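Local coordinates for nourseothricin acetyltransferase (Streptomyces noursei, PDB 5C82), which probably transfers an acetyl group from acetyl-CoA to the streptothricin-class antibiotic nourseothricin, as a resistance enzyme of the GNAT family, at residues G28-D33 with L56-P61; G93-S98 with L106-I111; T147-P152 with D178-L183. The protein carries 1 engineered substitution. One frame throughout, in Å; residues are numbered along the deposited sequence.

Contacts 1 and 3 are neighbours, with centres about 11 Å apart. Contact 1 joins the edge and middle strands of the small three-stranded sheet, and contact 3 ties the end of strand 141-147 in the main sheet to the start of strand 182-188. They pack through Thr-32 CG2 on Val-149 O (3.3 Å) and through Lys-58 CE on Glu-180 OE2 (3.3 Å). Contact 2 lies in the same main sheet as contact 3, centres about 18 Å apart, and touches neither of the others. It holds the bulged strand of the GNAT core, where the Ile-111 side chain and a bound tartrate, probably from the crystallisation liquor, have their nearest atoms about 3 Å apart.

Contact 1 (G28-D33 with L56-P61)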
loop_
_atom_site.group_PDB
_atom_site.type_symbol
_atom_site.label_atom_id
_atom_site.label_comp_id
_atom_site.label_asym_id
_atom_site.label_seq_id
_atom_site.Cartn_x
_atom_site.Cartn_y
_atom_site.Cartn_z
ATOM N N GLY A 28 10.418 -2.018 -20.504
ATOM C CA GLY A 28 10.268 -2.682 -19.216
ATOM C C GLY A 28 9.620 -4.054 -19.300
ATOM O O GLY A 28 9.237 -4.624 -18.273
ATOM N N SER A 29 9.488 -4.606 -20.522
ATOM C CA SER A 29 8.840 -5.902 -20.702
ATOM C C SER A 29 9.780 -7.015 -20.326
ATOM O O SER A 29 10.988 -6.801 -20.269
ATOM C CB SER A 29 8.341 -6.073 -22.139
ATOM O OG SER A 29 9.449 -6.168 -23.017
ATOM N N PHE A 30 9.225 -8.198 -20.039
ATOM C CA PHE A 30 10.004 -9.387 -19.660
ATOM C C PHE A 30 9.226 -10.656 -20.010
ATOM O O PHE A 30 7.996 -10.636 -20.090
ATOM C CB PHE A 30 10.327 -9.369 -18.143
ATOM C CG PHE A 30 9.118 -9.414 -17.237
ATOM C CD1 PHE A 30 8.528 -8.240 -16.781
ATOM C CD2 PHE A 30 8.608 -10.630 -16.788
ATOM C CE1 PHE A 30 7.420 -8.281 -15.930
ATOM C CE2 PHE A 30 7.514 -10.668 -15.911
ATOM C CZ PHE A 30 6.906 -9.494 -15.528
ATOM N N THR A 31 9.954 -11.756 -20.160
ATOM C CA THR A 31 9.442 -13.094 -20.417
ATOM C C THR A 31 9.907 -13.957 -19.229
ATOM O O THR A 31 11.046 -13.829 -18.769
ATOM C CB THR A 31 9.896 -13.591 -21.795
ATOM O OG1 THR A 31 9.407 -12.684 -22.791
ATOM C CG2 THR A 31 9.395 -14.985 -22.111
ATOM N N THR A 32 9.005 -14.779 -18.696
ATOM C CA THR A 32 9.334 -15.620 -17.554
ATOM C C THR A 32 8.747 -17.024 -17.695
ATOM O O THR A 32 7.633 -17.178 -18.185
ATOM C CB THR A 32 8.943 -14.904 -16.230
ATOM O OG1 THR A 32 9.302 -15.720 -15.109
ATOM C CG2 THR A 32 7.461 -14.500 -16.166
ATOM N N ASP A 33 9.513 -18.038 -17.245
ATOM C CA ASP A 33 9.131 -19.457 -17.266
ATOM C C ASP A 33 8.421 -19.836 -15.956
ATOM O O ASP A 33 7.932 -20.960 -15.832
ATOM C CB ASP A 33 10.388 -20.344 -17.451
ATOM C CG ASP A 33 11.174 -20.114 -18.729
ATOM O OD1 ASP A 33 10.581 -20.238 -19.824
ATOM O OD2 ASP A 33 12.393 -19.860 -18.637
ATOM N N LEU A 56 5.370 -16.681 -19.920
ATOM C CA LEU A 56 4.544 -15.483 -19.851
ATOM C C LEU A 56 5.392 -14.283 -20.281
ATOM O O LEU A 56 6.507 -14.128 -19.796
ATOM C CB LEU A 56 4.026 -15.290 -18.401
ATOM C CG LEU A 56 3.028 -14.154 -18.146
ATOM C CD1 LEU A 56 1.873 -14.641 -17.291
ATOM C CD2 LEU A 56 3.682 -13.024 -17.418
ATOM N N THR A 57 4.876 -13.470 -21.212
ATOM C CA THR A 57 5.517 -12.230 -21.598
ATOM C C THR A 57 4.637 -11.124 -21.090
ATOM O O THR A 57 3.474 -11.048 -21.463
ATOM C CB THR A 57 5.831 -12.091 -23.093
ATOM O OG1 THR A 57 6.739 -13.122 -23.487
ATOM C CG2 THR A 57 6.441 -10.696 -23.427
ATOM N N LYS A 58 5.205 -10.263 -20.230
ATOM C CA LYS A 58 4.481 -9.161 -19.643
ATOM C C LYS A 58 4.937 -7.851 -20.248
ATOM O O LYS A 58 6.105 -7.491 -20.163
ATOM C CB LYS A 58 4.569 -9.195 -18.097
ATOM C CG LYS A 58 3.898 -8.027 -17.393
ATOM C CD LYS A 58 2.417 -8.237 -17.155
ATOM C CE LYS A 58 1.723 -7.007 -16.616
ATOM N NZ LYS A 58 1.706 -5.873 -17.580
ATOM N N VAL A 59 3.983 -7.146 -20.851
ATOM C CA VAL A 59 4.132 -5.852 -21.494
ATOM C C VAL A 59 3.288 -4.854 -20.678
ATOM O O VAL A 59 2.131 -5.153 -20.355
ATOM C CB VAL A 59 3.683 -5.958 -22.983
ATOM C CG1 VAL A 59 3.612 -4.591 -23.643
ATOM C CG2 VAL A 59 4.601 -6.897 -23.768
ATOM N N PHE A 60 3.878 -3.709 -20.308
ATOM C CA PHE A 60 3.202 -2.687 -19.498
ATOM C C PHE A 60 2.856 -1.456 -20.362
ATOM O O PHE A 60 3.752 -0.923 -21.026
ATOM C CB PHE A 60 4.073 -2.250 -18.296
ATOM C CG PHE A 60 4.563 -3.326 -17.356
ATOM C CD1 PHE A 60 5.777 -3.968 -17.580
ATOM C CD2 PHE A 60 3.849 -3.650 -16.206
ATOM C CE1 PHE A 60 6.247 -4.945 -16.692
ATOM C CE2 PHE A 60 4.325 -4.618 -15.312
ATOM C CZ PHE A 60 5.523 -5.258 -15.562
ATOM N N PRO A 61 1.597 -0.938 -20.326
ATOM C CA PRO A 61 1.265 0.236 -21.159
ATOM C C PRO A 61 1.673 1.580 -20.532
ATOM O O PRO A 61 0.895 2.546 -20.553
ATOM C CB PRO A 61 -0.254 0.094 -21.397
ATOM C CG PRO A 61 -0.692 -1.153 -20.601
ATOM C CD PRO A 61 0.401 -1.428 -19.615
#
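The ring of Phe-30 tucks against Lys-58 in a hydrogen-bonded pair of an antiparallel sheet, where the edge strand 30-32 lines up with the end of the middle strand 44-58. Lys-58 CB stands over one face of the ring, 3.9 Å from the Phe-30 centroid and displaced toward the rim, in a CH-pi contact. The ring reaches this place because Phe-30 CG lies between its own backbone N and carbonyl carbon (chi1 62°). Its rim meets that of Phe-60, Phe-30 CE1 to Phe-60 CZ being 3.6 Å. The two planes are 44° apart and neither ring covers the other. Backbone bonds fix the register: Lys-58 N gives to Phe-30 O at 2.8 Å, and Leu-56 is bound both ways to Thr-32. The Leu-56 and Thr-32 side chains lie side by side, pointing the same way, on the same face as Phe-30, with Leu-56 CB 4.2 Å from Thr-32 CG2, and Thr-32 goes on to touch Ala-151 and Pro-152 of helix 151-158. The chain of Lys-58, bent at its second and fourth torsions, passes near Glu-180 and curls back so that NZ gives a 2.9 Å bond to Val-59 O, arriving from above the carbonyl plane. On the other face Thr-31 and Thr-57 form a non-hydrogen-bonded pair whose side chains supply a bond instead: Thr-31 OG1 and Thr-57 OG1 are 2.8 Å apart.

Contact 2 (G93-S98 with L106-I111); sequences GFVVVS and LTVEDI
A classic beta bulge interrupts the hairpin of strands 91-100 and 105-113 where Glu-109 and Asp-110 both face Val-96. Val-96 O takes two weak bonds, a bent one from Glu-109 N at 2.8 Å and a long one from Asp-110 N at 3.4 Å, while Val-96 N gives a nearly straight bond to Asp-110 O at 2.8 Å. The extra residue is taken up at Glu-109, whose backbone is helical (phi -65°, psi -42°), and regular pairing resumes at Ser-98 with Thr-107, bonded in both directions. A bulge in this central strand is a hallmark of the GNAT fold: in relatives it accompanies the splaying of the strand from its parallel neighbour, here 141-147, which opens the cleft for acetyl-CoA, and it probably does so here. A tartrate, probably from the crystallisation liquor, sits beside Ile-111 and may mark this pocket. On the face of Val-96, Asp-110 turns OD2 to the edge of the Phe-94 ring, in the ring plane and 3.4 Å from Phe-94 CE2, with carboxylate and ring 76° apart. Asp-110 OD1 lies close to the like-charged Glu-112. Glu-109, bent at its second torsion, reaches across to the neighbouring strand, bringing Glu-109 OE2 within 3.1 Å of Ser-98 CB. The reverse face is apolar: Val-95 CG2, anti to its backbone N, touches both Val-108 CG1 (3.6 Å) and Ile-111 CB, and Leu-106 CD1 packs against Val-97 CB at 3.6 Å, both residues also touching Phe-133 of helix 122-137.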
loop_
_atom_site.group_PDB
_atom_site.type_symbol
_atom_site.label_atom_id
_atom_site.label_comp_id
_atom_site.label_asym_id
_atom_site.label_seq_id
_atom_site.Cartn_x
_atom_site.Cartn_y
_atom_site.Cartn_z
ATOM N N GLY A 93 18.852 2.200 -18.015
ATOM C CA GLY A 93 17.912 2.036 -16.926
ATOM C C GLY A 93 17.668 3.269 -16.100
ATOM O O GLY A 93 18.390 4.261 -16.227
ATOM N N PHE A 94 16.613 3.210 -15.264
ATOM C CA PHE A 94 16.243 4.302 -14.361
ATOM C C PHE A 94 15.604 3.777 -13.091
ATOM O O PHE A 94 15.106 2.650 -13.057
ATOM C CB PHE A 94 15.316 5.339 -15.067
ATOM C CG PHE A 94 13.940 4.818 -15.416
ATOM C CD1 PHE A 94 13.708 4.181 -16.630
ATOM C CD2 PHE A 94 12.876 4.959 -14.525
ATOM C CE1 PHE A 94 12.445 3.674 -16.942
ATOM C CE2 PHE A 94 11.611 4.440 -14.831
ATOM C CZ PHE A 94 11.401 3.803 -16.040
ATOM N N VAL A 95 15.566 4.608 -12.070
ATOM C CA VAL A 95 14.895 4.301 -10.793
ATOM C C VAL A 95 14.234 5.600 -10.314
ATOM O O VAL A 95 14.853 6.672 -10.346
ATOM C CB VAL A 95 15.820 3.635 -9.711
ATOM C CG1 VAL A 95 16.930 4.568 -9.232
ATOM C CG2 VAL A 95 15.008 3.117 -8.524
ATOM N N VAL A 96 12.969 5.506 -9.935
ATOM C CA VAL A 96 12.216 6.640 -9.423
ATOM C C VAL A 96 12.005 6.310 -7.960
ATOM O O VAL A 96 11.556 5.203 -7.631
ATOM C CB VAL A 96 10.869 6.892 -10.180
ATOM C CG1 VAL A 96 10.161 8.148 -9.655
ATOM C CG2 VAL A 96 11.078 6.978 -11.692
ATOM N N VAL A 97 12.354 7.257 -7.091
ATOM C CA VAL A 97 12.222 7.131 -5.647
ATOM C C VAL A 97 11.410 8.278 -5.084
ATOM O O VAL A 97 11.402 9.385 -5.640
ATOM C CB VAL A 97 13.572 6.913 -4.894
ATOM C CG1 VAL A 97 14.330 5.704 -5.444
ATOM C CG2 VAL A 97 14.462 8.166 -4.881
ATOM N N SER A 98 10.711 8.000 -3.984
ATOM C CA SER A 98 9.898 8.964 -3.260
ATOM C C SER A 98 10.122 8.700 -1.765
ATOM O O SER A 98 10.154 7.543 -1.350
ATOM C CB SER A 98 8.430 8.787 -3.632
ATOM O OG SER A 98 7.586 9.425 -2.694
ATOM N N LEU A 106 11.629 5.061 2.120
ATOM C CA LEU A 106 11.984 5.449 0.775
ATOM C C LEU A 106 11.297 4.406 -0.122
ATOM O O LEU A 106 11.603 3.217 -0.066
ATOM C CB LEU A 106 13.509 5.457 0.603
ATOM C CG LEU A 106 14.139 6.182 -0.603
ATOM C CD1 LEU A 106 14.389 5.266 -1.750
ATOM C CD2 LEU A 106 13.490 7.515 -0.927
ATOM N N THR A 107 10.319 4.845 -0.880
ATOM C CA THR A 107 9.574 4.013 -1.818
ATOM C C THR A 107 10.280 4.009 -3.161
ATOM O O THR A 107 10.606 5.063 -3.706
ATOM C CB THR A 107 8.099 4.498 -1.892
ATOM O OG1 THR A 107 7.470 4.157 -0.659
ATOM C CG2 THR A 107 7.302 3.879 -3.064
ATOM N N VAL A 108 10.516 2.828 -3.694
ATOM C CA VAL A 108 11.090 2.686 -5.031
ATOM C C VAL A 108 9.836 2.608 -5.898
ATOM O O VAL A 108 9.184 1.559 -5.937
ATOM C CB VAL A 108 12.009 1.428 -5.160
ATOM C CG1 VAL A 108 12.564 1.303 -6.574
ATOM C CG2 VAL A 108 13.144 1.452 -4.128
ATOM N N GLU A 109 9.416 3.746 -6.465
ATOM C CA GLU A 109 8.172 3.831 -7.258
ATOM C C GLU A 109 8.241 2.997 -8.518
ATOM O O GLU A 109 7.285 2.310 -8.874
ATOM C CB GLU A 109 7.850 5.282 -7.640
ATOM C CG GLU A 109 7.811 6.252 -6.478
ATOM C CD GLU A 109 6.446 6.492 -5.867
ATOM O OE1 GLU A 109 5.658 5.525 -5.747
ATOM O OE2 GLU A 109 6.188 7.645 -5.454
ATOM N N ASP A 110 9.389 3.040 -9.184
ATOM C CA ASP A 110 9.601 2.355 -10.439
ATOM C C ASP A 110 11.072 2.113 -10.588
ATOM O O ASP A 110 11.856 2.953 -10.188
ATOM C CB ASP A 110 9.097 3.278 -11.580
ATOM C CG ASP A 110 8.700 2.595 -12.885
ATOM O OD1 ASP A 110 8.547 1.351 -12.889
ATOM O OD2 ASP A 110 8.541 3.306 -13.898
ATOM N N ILE A 111 11.453 0.968 -11.148
ATOM C CA ILE A 111 12.840 0.624 -11.493
ATOM C C ILE A 111 12.775 -0.235 -12.751
ATOM O O ILE A 111 12.004 -1.194 -12.788
ATOM C CB ILE A 111 13.700 0.021 -10.338
ATOM C CG1 ILE A 111 15.161 -0.266 -10.817
ATOM C CG2 ILE A 111 13.018 -1.212 -9.672
ATOM C CD1 ILE A 111 16.184 -0.669 -9.731
#

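Contact 3 (T147-P152 with D178-L183); sequences TNVNAP and DGEQAL
Asn-148 and Gln-181 grip each other twice where strand 141-147 leaves the main sheet in a type I turn, Thr-147 to Asn-150, that leads into helix 151-158. Asn-148 N gives to Gln-181 O at 3.1 Å, the donor nearly in line with the carbonyl. In return, Gln-181 N gives a straight 2.8 Å bond to Asn-148 OD1, approaching from well above the side-chain amide plane. Asn-148 CG sits between its backbone N and carbonyl carbon (chi1 73°), which turns the amide toward the partner chain. Alongside, Thr-147 OG1 donates to Glu-180 OE1 at 2.7 Å, on the anti side of the carboxylate and 22° out of its plane, while Val-149 CG2 rests on the same oxygen at 3.6 Å. Leu-183 CD1 packs on Asn-148 CA at 3.7 Å.

Further out, Asn-148 ND2 is held by the backbone O of Phe-36, in strand 34-40 of the smaller sheet. Gln-181 NE2 folds back to bond Gly-179 O. Asn-150 occupies the N-cap of the helix, its OD1 weakly bound to Ala-153 N, and its own Asn-150 N closes the turn onto Thr-147 O at 3.0 Å.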
loop_
_atom_site.group_PDB
_atom_site.type_symbol
_atom_site.label_atom_id
_atom_site.label_comp_id
_atom_site.label_asym_id
_atom_site.label_seq_id
_atom_site.Cartn_x
_atom_site.Cartn_y
_atom_site.Cartn_z
ATOM N N THR A 147 4.874 -6.980 -9.284
ATOM C CA THR A 147 3.834 -7.930 -9.662
ATOM C C THR A 147 4.334 -9.354 -9.410
ATOM O O THR A 147 5.510 -9.652 -9.640
ATOM C CB THR A 147 3.319 -7.718 -11.092
ATOM O OG1 THR A 147 2.393 -8.767 -11.357
ATOM C CG2 THR A 147 4.443 -7.760 -12.161
ATOM N N ASN A 148 3.435 -10.213 -8.909
ATOM C CA ASN A 148 3.694 -11.615 -8.603
ATOM C C ASN A 148 4.190 -12.416 -9.842
ATOM O O ASN A 148 4.869 -13.439 -9.694
ATOM C CB ASN A 148 2.421 -12.251 -8.002
ATOM C CG ASN A 148 1.365 -12.467 -9.049
ATOM O OD1 ASN A 148 0.855 -11.523 -9.639
ATOM N ND2 ASN A 148 1.146 -13.714 -9.427
ATOM N N VAL A 149 3.826 -11.964 -11.048
ATOM C CA VAL A 149 4.251 -12.633 -12.284
ATOM C C VAL A 149 5.707 -12.319 -12.631
ATOM O O VAL A 149 6.315 -13.069 -13.406
ATOM C CB VAL A 149 3.301 -12.421 -13.481
ATOM C CG1 VAL A 149 1.919 -13.022 -13.193
ATOM C CG2 VAL A 149 3.215 -10.953 -13.905
ATOM N N ASN A 150 6.283 -11.238 -12.025
ATOM C CA ASN A 150 7.684 -10.879 -12.255
ATOM C C ASN A 150 8.655 -11.707 -11.381
ATOM O O ASN A 150 9.418 -11.141 -10.606
ATOM C CB ASN A 150 7.928 -9.358 -12.129
ATOM C CG ASN A 150 9.106 -8.843 -12.943
ATOM O OD1 ASN A 150 9.979 -9.581 -13.373
ATOM N ND2 ASN A 150 9.166 -7.549 -13.186
ATOM N N ALA A 151 8.656 -13.054 -11.543
ATOM C CA ALA A 151 9.580 -13.968 -10.823
ATOM C C ALA A 151 11.086 -13.521 -10.939
ATOM O O ALA A 151 11.768 -13.519 -9.921
ATOM C CB ALA A 151 9.408 -15.409 -11.309
ATOM N N PRO A 152 11.602 -13.078 -12.120
ATOM C CA PRO A 152 13.011 -12.620 -12.180
ATOM C C PRO A 152 13.358 -11.363 -11.368
ATOM O O PRO A 152 14.468 -11.268 -10.871
ATOM C CB PRO A 152 13.242 -12.373 -13.684
ATOM C CG PRO A 152 12.155 -13.216 -14.384
ATOM C CD PRO A 152 10.981 -13.034 -13.468
ATOM N N ASP A 178 -5.229 -7.124 -14.131
ATOM C CA ASP A 178 -6.205 -7.900 -13.372
ATOM C C ASP A 178 -5.826 -9.398 -13.441
ATOM O O ASP A 178 -5.481 -9.904 -14.505
ATOM C CB ASP A 178 -7.614 -7.643 -13.911
ATOM C CG ASP A 178 -8.711 -8.007 -12.938
ATOM O OD1 ASP A 178 -8.844 -9.221 -12.609
ATOM O OD2 ASP A 178 -9.444 -7.099 -12.517
ATOM N N GLY A 179 -5.787 -10.048 -12.287
ATOM C CA GLY A 179 -5.356 -11.442 -12.175
ATOM C C GLY A 179 -3.983 -11.566 -11.540
ATOM O O GLY A 179 -3.607 -12.653 -11.099
ATOM N N GLU A 180 -3.227 -10.440 -11.476
ATOM C CA GLU A 180 -1.931 -10.344 -10.810
ATOM C C GLU A 180 -2.118 -9.740 -9.413
ATOM O O GLU A 180 -3.137 -9.098 -9.142
ATOM C CB GLU A 180 -0.947 -9.498 -11.630
ATOM C CG GLU A 180 -0.637 -10.070 -13.006
ATOM C CD GLU A 180 -0.010 -9.085 -13.974
ATOM O OE1 GLU A 180 0.857 -8.284 -13.553
ATOM O OE2 GLU A 180 -0.374 -9.135 -15.170
ATOM N N GLN A 181 -1.152 -9.958 -8.509
ATOM C CA GLN A 181 -1.244 -9.401 -7.148
ATOM C C GLN A 181 -0.015 -8.539 -6.932
ATOM O O GLN A 181 1.062 -8.837 -7.490
ATOM C CB GLN A 181 -1.321 -10.511 -6.074
ATOM C CG GLN A 181 -2.565 -11.458 -6.194
ATOM C CD GLN A 181 -2.479 -12.411 -7.363
ATOM O OE1 GLN A 181 -1.446 -13.075 -7.589
ATOM N NE2 GLN A 181 -3.512 -12.415 -8.199
ATOM N N ALA A 182 -0.160 -7.469 -6.152
ATOM C CA ALA A 182 1.012 -6.637 -5.866
ATOM C C ALA A 182 1.793 -7.273 -4.702
ATOM O O ALA A 182 1.201 -7.640 -3.707
ATOM C CB ALA A 182 0.577 -5.222 -5.518
ATOM N N LEU A 183 3.085 -7.481 -4.854
ATOM C CA LEU A 183 3.894 -8.028 -3.768
ATOM C C LEU A 183 4.760 -6.908 -3.232
ATOM O O LEU A 183 5.319 -6.110 -4.012
ATOM C CB LEU A 183 4.756 -9.230 -4.193
ATOM C CG LEU A 183 4.064 -10.441 -4.842
ATOM C CD1 LEU A 183 5.091 -11.513 -5.152
ATOM C CD2 LEU A 183 2.877 -11.012 -3.977
#